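Local coordinates for protein tRNA (guanine(26)-N(2))-dimethyltransferase (Pyrococcus horikoshii, PDB 2EJU) that probably transfers two methyl groups from S-adenosyl-L-methionine to the N2 atom of guanine 26 in a number of tRNAs, at residues A[34-39]-A[58-63]; A[133-138]-A[158-163]. All coordinates share one frame; numbering follows the deposited sequence.

Contact 1: residues A[34-39]-A[58-63]; sequences LNRDIV and TGIRGI. With SAH (S-adenosyl-L-homocysteine), chain B.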
loop_
_atom_site.group_PDB
_atom_site.type_symbol
_atom_site.label_atom_id
_atom_site.label_comp_id
_atom_site.label_asym_id
_atom_site.label_seq_id
_atom_site.Cartn_x
_atom_site.Cartn_y
_atom_site.Cartn_z
ATOM N N LEU A 34 2.253 5.837 -11.225
ATOM C CA LEU A 34 1.926 4.414 -11.188
ATOM C C LEU A 34 1.104 4.102 -9.937
ATOM O O LEU A 34 0.111 3.375 -9.998
ATOM C CB LEU A 34 3.211 3.577 -11.188
ATOM C CG LEU A 34 3.029 2.055 -11.132
ATOM C CD1 LEU A 34 2.147 1.606 -12.283
ATOM C CD2 LEU A 34 4.383 1.360 -11.198
ATOM N N ASN A 35 1.529 4.650 -8.807
ATOM C CA ASN A 35 0.828 4.451 -7.544
ATOM C C ASN A 35 -0.599 4.960 -7.734
ATOM O O ASN A 35 -1.569 4.267 -7.410
ATOM C CB ASN A 35 1.535 5.236 -6.433
ATOM C CG ASN A 35 0.860 5.088 -5.071
ATOM O OD1 ASN A 35 -0.294 5.474 -4.887
ATOM N ND2 ASN A 35 1.590 4.534 -4.108
ATOM N N ARG A 36 -0.716 6.168 -8.279
ATOM C CA ARG A 36 -2.021 6.782 -8.530
ATOM C C ARG A 36 -2.877 5.892 -9.436
ATOM O O ARG A 36 -4.069 5.700 -9.187
ATOM C CB ARG A 36 -1.841 8.159 -9.177
ATOM C CG ARG A 36 -2.299 9.342 -8.329
ATOM C CD ARG A 36 -1.131 10.155 -7.782
ATOM N NE ARG A 36 -0.201 10.591 -8.830
ATOM C CZ ARG A 36 0.973 11.174 -8.587
ATOM N NH1 ARG A 36 1.355 11.405 -7.338
ATOM N NH2 ARG A 36 1.788 11.483 -9.581
ATOM N N ASP A 37 -2.273 5.349 -10.492
ATOM C CA ASP A 37 -3.004 4.469 -11.405
ATOM C C ASP A 37 -3.610 3.277 -10.669
ATOM O O ASP A 37 -4.777 2.935 -10.871
ATOM C CB ASP A 37 -2.090 3.919 -12.509
ATOM C CG ASP A 37 -1.807 4.928 -13.603
ATOM O OD1 ASP A 37 -2.722 5.695 -13.967
ATOM O OD2 ASP A 37 -0.669 4.941 -14.116
ATOM N N ILE A 38 -2.800 2.642 -9.829
ATOM C CA ILE A 38 -3.235 1.473 -9.083
ATOM C C ILE A 38 -4.490 1.774 -8.277
ATOM O O ILE A 38 -5.476 1.045 -8.366
ATOM C CB ILE A 38 -2.122 0.964 -8.128
ATOM C CG1 ILE A 38 -0.839 0.677 -8.913
ATOM C CG2 ILE A 38 -2.577 -0.298 -7.409
ATOM C CD1 ILE A 38 -0.979 -0.395 -9.964
ATOM N N VAL A 39 -4.462 2.847 -7.496
ATOM C CA VAL A 39 -5.627 3.188 -6.697
ATOM C C VAL A 39 -6.826 3.496 -7.597
ATOM O O VAL A 39 -7.960 3.111 -7.291
ATOM C CB VAL A 39 -5.335 4.378 -5.728
ATOM C CG1 VAL A 39 -4.857 5.595 -6.495
ATOM C CG2 VAL A 39 -6.585 4.706 -4.923
ATOM N N THR A 58 -0.553 18.940 -4.952
ATOM C CA THR A 58 -1.058 19.631 -6.134
ATOM C C THR A 58 -2.522 19.275 -6.367
ATOM O O THR A 58 -3.213 19.948 -7.130
ATOM C CB THR A 58 -0.282 19.245 -7.411
ATOM O OG1 THR A 58 -0.508 17.862 -7.707
ATOM C CG2 THR A 58 1.212 19.496 -7.229
ATOM N N GLY A 59 -2.977 18.210 -5.711
ATOM C CA GLY A 59 -4.353 17.761 -5.850
ATOM C C GLY A 59 -4.560 16.715 -6.932
ATOM O O GLY A 59 -5.687 16.283 -7.171
ATOM N N ILE A 60 -3.475 16.290 -7.576
ATOM C CA ILE A 60 -3.561 15.310 -8.660
ATOM C C ILE A 60 -4.333 14.031 -8.328
ATOM O O ILE A 60 -5.115 13.547 -9.151
ATOM C CB ILE A 60 -2.143 14.912 -9.175
ATOM C CG1 ILE A 60 -2.260 13.886 -10.301
ATOM C CG2 ILE A 60 -1.312 14.331 -8.041
ATOM C CD1 ILE A 60 -3.072 14.363 -11.490
ATOM N N ARG A 61 -4.118 13.483 -7.137
ATOM C CA ARG A 61 -4.793 12.250 -6.743
ATOM C C ARG A 61 -6.309 12.419 -6.699
ATOM O O ARG A 61 -7.035 11.729 -7.412
ATOM C CB ARG A 61 -4.269 11.777 -5.384
ATOM C CG ARG A 61 -4.600 10.341 -5.043
ATOM C CD ARG A 61 -3.904 9.925 -3.745
ATOM N NE ARG A 61 -2.450 9.910 -3.899
ATOM C CZ ARG A 61 -1.723 8.811 -4.066
ATOM N NH1 ARG A 61 -0.411 8.908 -4.205
ATOM N NH2 ARG A 61 -2.301 7.616 -4.065
ATOM N N GLY A 62 -6.783 13.335 -5.861
ATOM C CA GLY A 62 -8.210 13.578 -5.759
ATOM C C GLY A 62 -8.813 13.959 -7.102
ATOM O O GLY A 62 -9.923 13.545 -7.423
ATOM N N ILE A 63 -8.089 14.753 -7.889
ATOM C CA ILE A 63 -8.589 15.151 -9.197
ATOM C C ILE A 63 -8.794 13.916 -10.067
ATOM O O ILE A 63 -9.823 13.775 -10.725
ATOM C CB ILE A 63 -7.619 16.135 -9.896
ATOM C CG1 ILE A 63 -7.638 17.479 -9.173
ATOM C CG2 ILE A 63 -8.030 16.337 -11.347
ATOM C CD1 ILE A 63 -6.685 18.513 -9.750
HETATM N N SAH B . -0.568 12.672 -2.210
HETATM C CA SAH B . 0.236 12.981 -3.248
HETATM C CB SAH B . 1.323 13.724 -2.439
HETATM C CG SAH B . 1.905 14.252 -1.181
HETATM S SD SAH B . 3.273 15.093 -0.612
HETATM C C SAH B . 0.233 12.760 -4.650
HETATM O O SAH B . 0.791 13.778 -5.264
HETATM O OXT SAH B . -0.259 11.712 -5.131
HETATM C "C5'" SAH B . 2.866 15.172 1.042
HETATM C "C4'" SAH B . 2.589 16.659 1.435
HETATM O "O4'" SAH B . 1.894 16.479 2.675
HETATM C "C3'" SAH B . 2.495 18.122 1.069
HETATM O "O3'" SAH B . 1.710 18.712 -0.009
HETATM C "C2'" SAH B . 2.159 18.810 2.391
HETATM O "O2'" SAH B . 2.181 20.092 2.684
HETATM C "C1'" SAH B . 1.797 17.717 3.355
HETATM N N9 SAH B . 1.378 17.669 4.871
HETATM C C8 SAH B . 2.280 17.601 5.836
HETATM N N7 SAH B . 1.693 17.569 6.993
HETATM C C5 SAH B . 0.398 17.607 6.810
HETATM C C6 SAH B . -0.709 17.600 7.679
HETATM N N6 SAH B . -0.508 17.531 8.986
HETATM N N1 SAH B . -2.011 17.656 7.158
HETATM C C2 SAH B . -2.242 17.729 5.798
HETATM N N3 SAH B . -1.172 17.738 4.934
HETATM C C4 SAH B . 0.158 17.682 5.410
#

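Contact 2: residues A[133-138]-A[158-163]; sequences HFIDLD and GILGVT. With SAH (S-adenosyl-L-homocysteine), chain B.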
loop_
_atom_site.group_PDB
_atom_site.type_symbol
_atom_site.label_atom_id
_atom_site.label_comp_id
_atom_site.label_asym_id
_atom_site.label_seq_id
_atom_site.Cartn_x
_atom_site.Cartn_y
_atom_site.Cartn_z
ATOM N N HIS A 133 -15.929 6.535 2.606
ATOM C CA HIS A 133 -15.967 5.164 2.118
ATOM C C HIS A 133 -14.529 4.759 1.787
ATOM O O HIS A 133 -14.189 3.580 1.778
ATOM C CB HIS A 133 -16.842 5.064 0.861
ATOM C CG HIS A 133 -18.289 5.357 1.113
ATOM N ND1 HIS A 133 -19.063 4.595 1.962
ATOM C CD2 HIS A 133 -19.092 6.346 0.656
ATOM C CE1 HIS A 133 -20.281 5.105 2.020
ATOM N NE2 HIS A 133 -20.326 6.168 1.237
ATOM N N PHE A 134 -13.687 5.753 1.513
ATOM C CA PHE A 134 -12.285 5.497 1.196
ATOM C C PHE A 134 -11.409 6.697 1.529
ATOM O O PHE A 134 -11.763 7.841 1.240
ATOM C CB PHE A 134 -12.111 5.155 -0.293
ATOM C CG PHE A 134 -10.660 5.063 -0.734
ATOM C CD1 PHE A 134 -9.819 4.078 -0.218
ATOM C CD2 PHE A 134 -10.137 5.978 -1.640
ATOM C CE1 PHE A 134 -8.468 4.006 -0.597
ATOM C CE2 PHE A 134 -8.785 5.917 -2.028
ATOM C CZ PHE A 134 -7.953 4.931 -1.505
ATOM N N ILE A 135 -10.274 6.427 2.163
ATOM C CA ILE A 135 -9.315 7.470 2.505
ATOM C C ILE A 135 -7.951 7.002 2.030
ATOM O O ILE A 135 -7.550 5.864 2.282
ATOM C CB ILE A 135 -9.225 7.728 4.025
ATOM C CG1 ILE A 135 -10.564 8.258 4.556
ATOM C CG2 ILE A 135 -8.110 8.754 4.314
ATOM C CD1 ILE A 135 -10.584 8.432 6.074
ATOM N N ASP A 136 -7.248 7.872 1.319
ATOM C CA ASP A 136 -5.920 7.541 0.833
ATOM C C ASP A 136 -4.933 8.419 1.605
ATOM O O ASP A 136 -5.021 9.649 1.584
ATOM C CB ASP A 136 -5.826 7.792 -0.680
ATOM C CG ASP A 136 -4.547 7.240 -1.289
ATOM O OD1 ASP A 136 -4.517 7.011 -2.519
ATOM O OD2 ASP A 136 -3.565 7.038 -0.541
ATOM N N LEU A 137 -4.030 7.772 2.327
ATOM C CA LEU A 137 -3.017 8.464 3.106
ATOM C C LEU A 137 -1.716 8.325 2.351
ATOM O O LEU A 137 -1.142 7.236 2.296
ATOM C CB LEU A 137 -2.861 7.838 4.496
ATOM C CG LEU A 137 -4.045 7.939 5.457
ATOM C CD1 LEU A 137 -3.684 7.272 6.778
ATOM C CD2 LEU A 137 -4.404 9.411 5.683
ATOM N N ASP A 138 -1.260 9.426 1.767
ATOM C CA ASP A 138 -0.018 9.424 1.006
ATOM C C ASP A 138 0.863 10.582 1.470
ATOM O O ASP A 138 0.941 11.622 0.817
ATOM C CB ASP A 138 -0.330 9.565 -0.481
ATOM C CG ASP A 138 0.876 9.316 -1.348
ATOM O OD1 ASP A 138 1.428 8.194 -1.290
ATOM O OD2 ASP A 138 1.269 10.241 -2.084
ATOM N N GLY A 158 -15.385 0.996 5.848
ATOM C CA GLY A 158 -14.686 1.753 4.828
ATOM C C GLY A 158 -13.407 1.099 4.344
ATOM O O GLY A 158 -13.004 0.039 4.825
ATOM N N ILE A 159 -12.767 1.747 3.379
ATOM C CA ILE A 159 -11.528 1.252 2.807
ATOM C C ILE A 159 -10.416 2.223 3.137
ATOM O O ILE A 159 -10.614 3.437 3.118
ATOM C CB ILE A 159 -11.617 1.150 1.276
ATOM C CG1 ILE A 159 -12.747 0.202 0.878
ATOM C CG2 ILE A 159 -10.277 0.692 0.707
ATOM C CD1 ILE A 159 -13.201 0.381 -0.555
ATOM N N LEU A 160 -9.240 1.690 3.431
ATOM C CA LEU A 160 -8.112 2.541 3.753
ATOM C C LEU A 160 -6.938 2.237 2.835
ATOM O O LEU A 160 -6.555 1.082 2.667
ATOM C CB LEU A 160 -7.709 2.334 5.211
ATOM C CG LEU A 160 -7.028 3.503 5.916
ATOM C CD1 LEU A 160 -7.935 4.729 5.864
ATOM C CD2 LEU A 160 -6.728 3.119 7.368
ATOM N N GLY A 161 -6.384 3.287 2.235
ATOM C CA GLY A 161 -5.234 3.142 1.358
ATOM C C GLY A 161 -4.080 3.842 2.049
ATOM O O GLY A 161 -4.117 5.052 2.265
ATOM N N VAL A 162 -3.044 3.094 2.398
ATOM C CA VAL A 162 -1.925 3.682 3.114
ATOM C C VAL A 162 -0.579 3.466 2.441
ATOM O O VAL A 162 -0.239 2.352 2.051
ATOM C CB VAL A 162 -1.842 3.104 4.542
ATOM C CG1 VAL A 162 -0.820 3.868 5.357
ATOM C CG2 VAL A 162 -3.216 3.135 5.204
ATOM N N THR A 163 0.184 4.545 2.325
ATOM C CA THR A 163 1.513 4.484 1.734
ATOM C C THR A 163 2.566 4.890 2.762
ATOM O O THR A 163 2.346 5.792 3.572
ATOM C CB THR A 163 1.652 5.437 0.533
ATOM O OG1 THR A 163 0.664 5.124 -0.457
ATOM C CG2 THR A 163 3.043 5.304 -0.083
HETATM N N SAH B . -0.568 12.672 -2.210
HETATM C CA SAH B . 0.236 12.981 -3.248
HETATM C CB SAH B . 1.323 13.724 -2.439
HETATM C CG SAH B . 1.905 14.252 -1.181
HETATM S SD SAH B . 3.273 15.093 -0.612
HETATM C C SAH B . 0.233 12.760 -4.650
HETATM O O SAH B . 0.791 13.778 -5.264
HETATM O OXT SAH B . -0.259 11.712 -5.131
HETATM C "C5'" SAH B . 2.866 15.172 1.042
HETATM C "C4'" SAH B . 2.589 16.659 1.435
HETATM O "O4'" SAH B . 1.894 16.479 2.675
HETATM C "C3'" SAH B . 2.495 18.122 1.069
HETATM O "O3'" SAH B . 1.710 18.712 -0.009
HETATM C "C2'" SAH B . 2.159 18.810 2.391
HETATM O "O2'" SAH B . 2.181 20.092 2.684
HETATM C "C1'" SAH B . 1.797 17.717 3.355
HETATM N N9 SAH B . 1.378 17.669 4.871
HETATM C C8 SAH B . 2.280 17.601 5.836
HETATM N N7 SAH B . 1.693 17.569 6.993
HETATM C C5 SAH B . 0.398 17.607 6.810
HETATM C C6 SAH B . -0.709 17.600 7.679
HETATM N N6 SAH B . -0.508 17.531 8.986
HETATM N N1 SAH B . -2.011 17.656 7.158
HETATM C C2 SAH B . -2.242 17.729 5.798
HETATM N N3 SAH B . -1.172 17.738 4.934
HETATM C C4 SAH B . 0.158 17.682 5.410
#

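Contact 1: residues A[34-39]-A[58-63]
Carboxylate oxygen OXT of the bound S-adenosyl-L-homocysteine (SAH) is gripped by two arginines, one from each segment. Arg36 NH1 gives it the shortest bond, 2.8 Å; Arg61 NH1 adds a second, 3.0 Å from OXT, and Arg61 NE a weak third. OXT lies near the plane of both guanidinium groups, at their edges, although the two planes stand 81° apart. The two side chains cross at about a right angle, and the CD of Arg36 sits over one face of the Arg61 guanidinium. Arg36 gets there by bending twice along its chain, at chi2 and chi3, which folds its end back toward the ligand; Glu8 takes its NH2 in a salt bridge. Ile60 closes over one face of the Arg36 guanidinium, its CG2 3.9 Å from Arg36 CZ, and the same methyl lies 3.5 Å from SAH O. At the next edge round its own guanidinium, Arg61 donates from NH2 to Asn35 OD1, 3.0 Å away, in a fairly straight bond (162° at the hydrogen). The oxygen lies in the guanidinium plane, while the donor is tilted 29° from the carbonyl plane of the amide. Arg36 NH1 and Arg61 NH1 come within 4.4 Å of each other, but they converge on an anion, and Asp136 and Asp138 pair with Arg61 as well. The carboxylate thus probably offsets the charge of both arginines, consistent with a pocket that recognises the amino-acid end of S-adenosyl-L-methionine, for which both arginines are predicted ligands.

Contact 2: residues A[133-138]-A[158-163]
His133 starts the pairing through its carbonyl O, which accepts from Ile159 N at 2.8 Å. Phe134 has CG anti to its own N (chi1 172°), which lays the ring along the neighbouring strand: CD1 touches Ile159 CG2 at 3.5 Å and CE1 reaches Gly161 N at 3.6 Å. A CB on Gly161 would be tight against that CE1, so the ring occupies the space a side chain would need. On the other face Ile135 CB packs against Leu160 CD1, while its backbone N and O bond to Ile159 O and Gly161 N. Asp136 returns to the face of Phe134, its carboxylate held by Arg228 and Arg61. Leu137 N meets Gly161 O at 2.7 Å, and its O receives Thr163 N. Asp138 ends the run beside Thr163, its OD1 in a weak bond with Thr163 OG1; its OD2 accepts a weak bond from SAH N at 3.0 Å and pairs with Arg61. With an alanine in its place, the ligand's amino group and Arg61 NH1 would probably each lose this carboxylate, and Thr163 OG1 its weak partner. Parallel strands 134-137 and 158-163, 6° apart and joined through helix 144-153, make a beta-alpha-beta unit of the class I methyltransferase Rossmann-like sheet, with the ligand at the C-terminal end of the first strand.

Contacts 1 and 2, their centres 12 Å apart, meet at Arg61. Its NH2 makes a salt bridge with Asp136 OD1 at 2.8 Å, and its NH1 another with Asp138 OD2 at 3.0 Å, so the strand pair of contact 2 fixes the guanidinium that contact 1 brings to the ligand. Between them the contacts hold both charged groups at the amino-acid end of SAH: 34-39 and 58-63 take its carboxylate, and Asp138 of 133-138 takes its amino group in a weak bond. Helix 33-46 also packs on the sheet, with Val39 CG2 3.7 Å from Phe134 CZ. Asp78 and Asp120, both hydrogen-bonded to SAH, belong to the same pocket.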